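Local coordinates for protein histone-lysine N-methyltransferase, H3 lysine-9 specific SUVH6 (Arabidopsis thaliana, PDB 6A5N) that binds DNA carrying 5-methylcytosine through its SRA domain and probably methylates histone H3 on a lysine through its SET domain, at residues Thr130-Asn135 with Leu154-Leu159. The protein carries 1 engineered substitution. Sequence-based numbering, arbitrary orientation.
With nucleotides of chain B.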
ATOM      1  N   THR A 130     -22.099  -2.735 -20.002  1.00 60.50           N
ATOM      2  CA  THR A 130     -22.122  -2.831 -21.454  1.00 56.68           C
ATOM      3  C   THR A 130     -21.352  -4.049 -21.937  1.00 61.36           C
ATOM      4  O   THR A 130     -20.260  -4.350 -21.432  1.00 59.61           O
ATOM      5  CB  THR A 130     -21.539  -1.567 -22.097  1.00 53.08           C
ATOM      6  OG1 THR A 130     -22.239  -0.409 -21.609  1.00 53.12           O
ATOM      7  CG2 THR A 130     -21.650  -1.635 -23.603  1.00 53.72           C
ATOM      8  N   GLY A 131     -21.901  -4.740 -22.909  1.00 62.76           N
ATOM      9  CA  GLY A 131     -21.248  -5.894 -23.454  1.00 64.18           C
ATOM     10  C   GLY A 131     -20.043  -5.446 -24.205  1.00 63.69           C
ATOM     11  O   GLY A 131     -19.759  -4.282 -24.221  1.00 60.06           O
ATOM     12  N   GLN A 132     -19.334  -6.373 -24.819  1.00 59.24           N
ATOM     13  CA  GLN A 132     -18.148  -6.030 -25.564  1.00 68.02           C
ATOM     14  C   GLN A 132     -18.277  -6.371 -27.027  1.00 73.62           C
ATOM     15  O   GLN A 132     -18.502  -7.503 -27.389  1.00 77.59           O
ATOM     16  CB  GLN A 132     -16.932  -6.738 -24.964  1.00 68.83           C
ATOM     17  CG  GLN A 132     -16.708  -8.152 -25.444  1.00 68.63           C
ATOM     18  CD  GLN A 132     -15.718  -8.939 -24.614  1.00 69.18           C
ATOM     19  OE1 GLN A 132     -15.055  -8.416 -23.735  1.00 66.04           O
ATOM     20  NE2 GLN A 132     -15.618 -10.215 -24.903  1.00 69.03           N
ATOM     21  N   GLY A 133     -18.129  -5.383 -27.881  1.00 79.27           N
ATOM     22  CA  GLY A 133     -18.171  -5.624 -29.304  1.00 82.07           C
ATOM     23  C   GLY A 133     -17.574  -4.465 -30.033  1.00 84.31           C
ATOM     24  O   GLY A 133     -17.552  -3.387 -29.498  1.00 83.52           O
ATOM     25  N   GLY A 134     -17.187  -4.660 -31.285  1.00 93.57           N
ATOM     26  CA  GLY A 134     -16.358  -3.697 -31.978  1.00 95.26           C
ATOM     27  C   GLY A 134     -16.947  -2.312 -32.024  1.00 99.84           C
ATOM     28  O   GLY A 134     -18.105  -2.104 -32.361  1.00 97.36           O
ATOM     29  N   ASN A 135     -16.097  -1.354 -31.692  1.00102.06           N
ATOM     30  CA  ASN A 135     -16.510   0.023 -31.515  1.00113.35           C
ATOM     31  C   ASN A 135     -15.494   1.029 -32.073  1.00118.61           C
ATOM     32  O   ASN A 135     -15.472   2.184 -31.663  1.00121.30           O
ATOM     33  CB  ASN A 135     -16.875   0.292 -30.039  1.00114.90           C
ATOM     34  CG  ASN A 135     -15.747   0.914 -29.237  1.00118.22           C
ATOM     35  OD1 ASN A 135     -14.595   0.534 -29.363  1.00117.96           O
ATOM     36  ND2 ASN A 135     -16.089   1.869 -28.397  1.00120.21           N
ATOM     37  N   LEU A 154     -23.490 -11.830 -29.772  1.00 76.73           N
ATOM     38  CA  LEU A 154     -23.699 -12.562 -28.522  1.00 72.70           C
ATOM     39  C   LEU A 154     -22.830 -13.827 -28.487  1.00 71.59           C
ATOM     40  O   LEU A 154     -23.345 -14.954 -28.506  1.00 67.01           O
ATOM     41  CB  LEU A 154     -25.187 -12.919 -28.345  1.00 71.84           C
ATOM     42  CG  LEU A 154     -25.694 -13.231 -26.926  1.00 68.54           C
ATOM     43  CD1 LEU A 154     -25.505 -12.044 -26.013  1.00 67.02           C
ATOM     44  CD2 LEU A 154     -27.140 -13.650 -26.912  1.00 65.55           C
ATOM     45  N   ILE A 155     -21.511 -13.625 -28.417  1.00 67.42           N
ATOM     46  CA  ILE A 155     -20.541 -14.717 -28.342  1.00 65.71           C
ATOM     47  C   ILE A 155     -19.642 -14.523 -27.133  1.00 65.78           C
ATOM     48  O   ILE A 155     -19.789 -13.535 -26.416  1.00 66.84           O
ATOM     49  CB  ILE A 155     -19.668 -14.796 -29.601  1.00 72.32           C
ATOM     50  CG1 ILE A 155     -18.774 -13.562 -29.717  1.00 77.52           C
ATOM     51  CG2 ILE A 155     -20.541 -14.906 -30.837  1.00 76.68           C
ATOM     52  CD1 ILE A 155     -17.533 -13.763 -30.596  1.00 80.84           C
ATOM     53  N   THR A 156     -18.723 -15.465 -26.911  1.00 65.95           N
ATOM     54  CA  THR A 156     -17.677 -15.341 -25.885  1.00 66.78           C
ATOM     55  C   THR A 156     -18.140 -14.720 -24.575  1.00 65.75           C
ATOM     56  O   THR A 156     -18.963 -15.295 -23.876  1.00 66.01           O
ATOM     57  CB  THR A 156     -16.494 -14.502 -26.382  1.00 68.15           C
ATOM     58  OG1 THR A 156     -16.938 -13.160 -26.615  1.00 70.45           O
ATOM     59  CG2 THR A 156     -15.912 -15.085 -27.666  1.00 69.15           C
ATOM     60  N   GLY A 157     -17.615 -13.534 -24.267  1.00 60.87           N
ATOM     61  CA  GLY A 157     -17.941 -12.853 -23.028  1.00 59.65           C
ATOM     62  C   GLY A 157     -19.392 -12.430 -22.890  1.00 59.34           C
ATOM     63  O   GLY A 157     -20.001 -12.629 -21.836  1.00 59.79           O
ATOM     64  N   ASN A 158     -19.945 -11.836 -23.944  1.00 60.21           N
ATOM     65  CA  ASN A 158     -21.329 -11.393 -23.931  1.00 57.99           C
ATOM     66  C   ASN A 158     -22.259 -12.587 -23.735  1.00 62.05           C
ATOM     67  O   ASN A 158     -23.198 -12.540 -22.921  1.00 64.37           O
ATOM     68  CB  ASN A 158     -21.681 -10.649 -25.232  1.00 60.34           C
ATOM     69  CG  ASN A 158     -20.873  -9.371 -25.430  1.00 59.16           C
ATOM     70  OD1 ASN A 158     -20.216  -8.889 -24.509  1.00 64.45           O
ATOM     71  ND2 ASN A 158     -20.975  -8.789 -26.617  1.00 53.58           N
ATOM     72  N   LEU A 159     -21.993 -13.660 -24.481  1.00 62.65           N
ATOM     73  CA  LEU A 159     -22.727 -14.915 -24.326  1.00 59.50           C
ATOM     74  C   LEU A 159     -22.581 -15.464 -22.915  1.00 57.89           C
ATOM     75  O   LEU A 159     -23.542 -15.934 -22.328  1.00 56.83           O
ATOM     76  CB  LEU A 159     -22.243 -15.965 -25.340  1.00 59.15           C
ATOM     77  CG  LEU A 159     -22.808 -17.389 -25.154  1.00 61.16           C
ATOM     78  CD1 LEU A 159     -24.312 -17.348 -25.225  1.00 59.28           C
ATOM     79  CD2 LEU A 159     -22.275 -18.414 -26.155  1.00 60.73           C
TER
ATOM     80  N1  5CM B   8     -14.309  -2.463 -20.054  1.00 57.73           N
ATOM     81  C2  5CM B   8     -15.001  -1.491 -19.429  1.00 60.79           C
ATOM     82  N3  5CM B   8     -16.396  -1.560 -19.371  1.00 67.16           N
ATOM     83  C4  5CM B   8     -17.089  -2.560 -20.068  1.00 62.87           C
ATOM     84  C5  5CM B   8     -16.389  -3.505 -20.797  1.00 58.11           C
ATOM     85  C5A 5CM B   8     -17.042  -4.502 -21.495  1.00 56.65           C
ATOM     86  C6  5CM B   8     -15.006  -3.432 -20.811  1.00 58.94           C
ATOM     87  O2  5CM B   8     -14.413  -0.633 -18.788  1.00 67.00           O
ATOM     88  N4  5CM B   8     -18.415  -2.660 -20.078  1.00 64.27           N
ATOM     89  C1' 5CM B   8     -12.836  -2.533 -20.305  1.00 55.95           C
ATOM     90  C2' 5CM B   8     -11.844  -3.580 -20.433  1.00 50.95           C
ATOM     91  C3' 5CM B   8     -10.713  -2.381 -20.632  1.00 67.43           C
ATOM     92  C4' 5CM B   8     -11.263  -1.667 -21.880  1.00 63.75           C
ATOM     93  O4' 5CM B   8     -12.636  -1.622 -21.410  1.00 50.81           O
ATOM     94  O3' 5CM B   8     -10.576  -1.473 -19.507  1.00 75.68           O
ATOM     95  C5' 5CM B   8     -11.029  -3.070 -22.453  1.00 64.91           C
ATOM     96  O5' 5CM B   8     -12.009  -3.258 -23.482  1.00 67.67           O
ATOM     97  P   5CM B   8     -12.587  -4.710 -23.947  1.00 64.86           P
ATOM     98  OP1 5CM B   8     -13.096  -5.498 -22.803  1.00 66.72           O
ATOM     99  OP2 5CM B   8     -13.441  -4.499 -25.135  1.00 71.80           O
TER
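The side-chain amide of Asn158, in the first turn of helix 156-167, grips the backbone of Gln132 with two hydrogen bonds. Gln132 N gives a nearly straight bond to Asn158 OD1 (2.7 Å, 173°), arriving in the carbonyl plane on a lone pair. The return bond, from Asn158 ND2 to Gln132 O at 2.9 Å, is more bent, and the donor stands above the carbonyl plane of Gln132. Packing is tight here: Gly131 CA lies 3.3 Å from Asn158 OD1, and a side chain on Gly131 would run into that oxygen. Asn158 ND2 also hydrogen-bonds to Lys153 O, so three bonds define the amide's rotation. Both segments belong to the SRA domain, where the loop following strand 126-130 borders the methylated base; Thr130 O accepts a 2.8 Å hydrogen bond from N4 of 5-methylcytosine 8 of chain B. Cutting Asn158 back to an alanine would probably leave Gln132 N and O without these mates and the loop beside the base freer to shift. Toward the more open side the contact slackens. With chi1 at 84° and the chain extended beyond CG, the Gln132 side chain carries NE2 only to within 3.7 Å of Thr156 OG1, with no hydrogen bond.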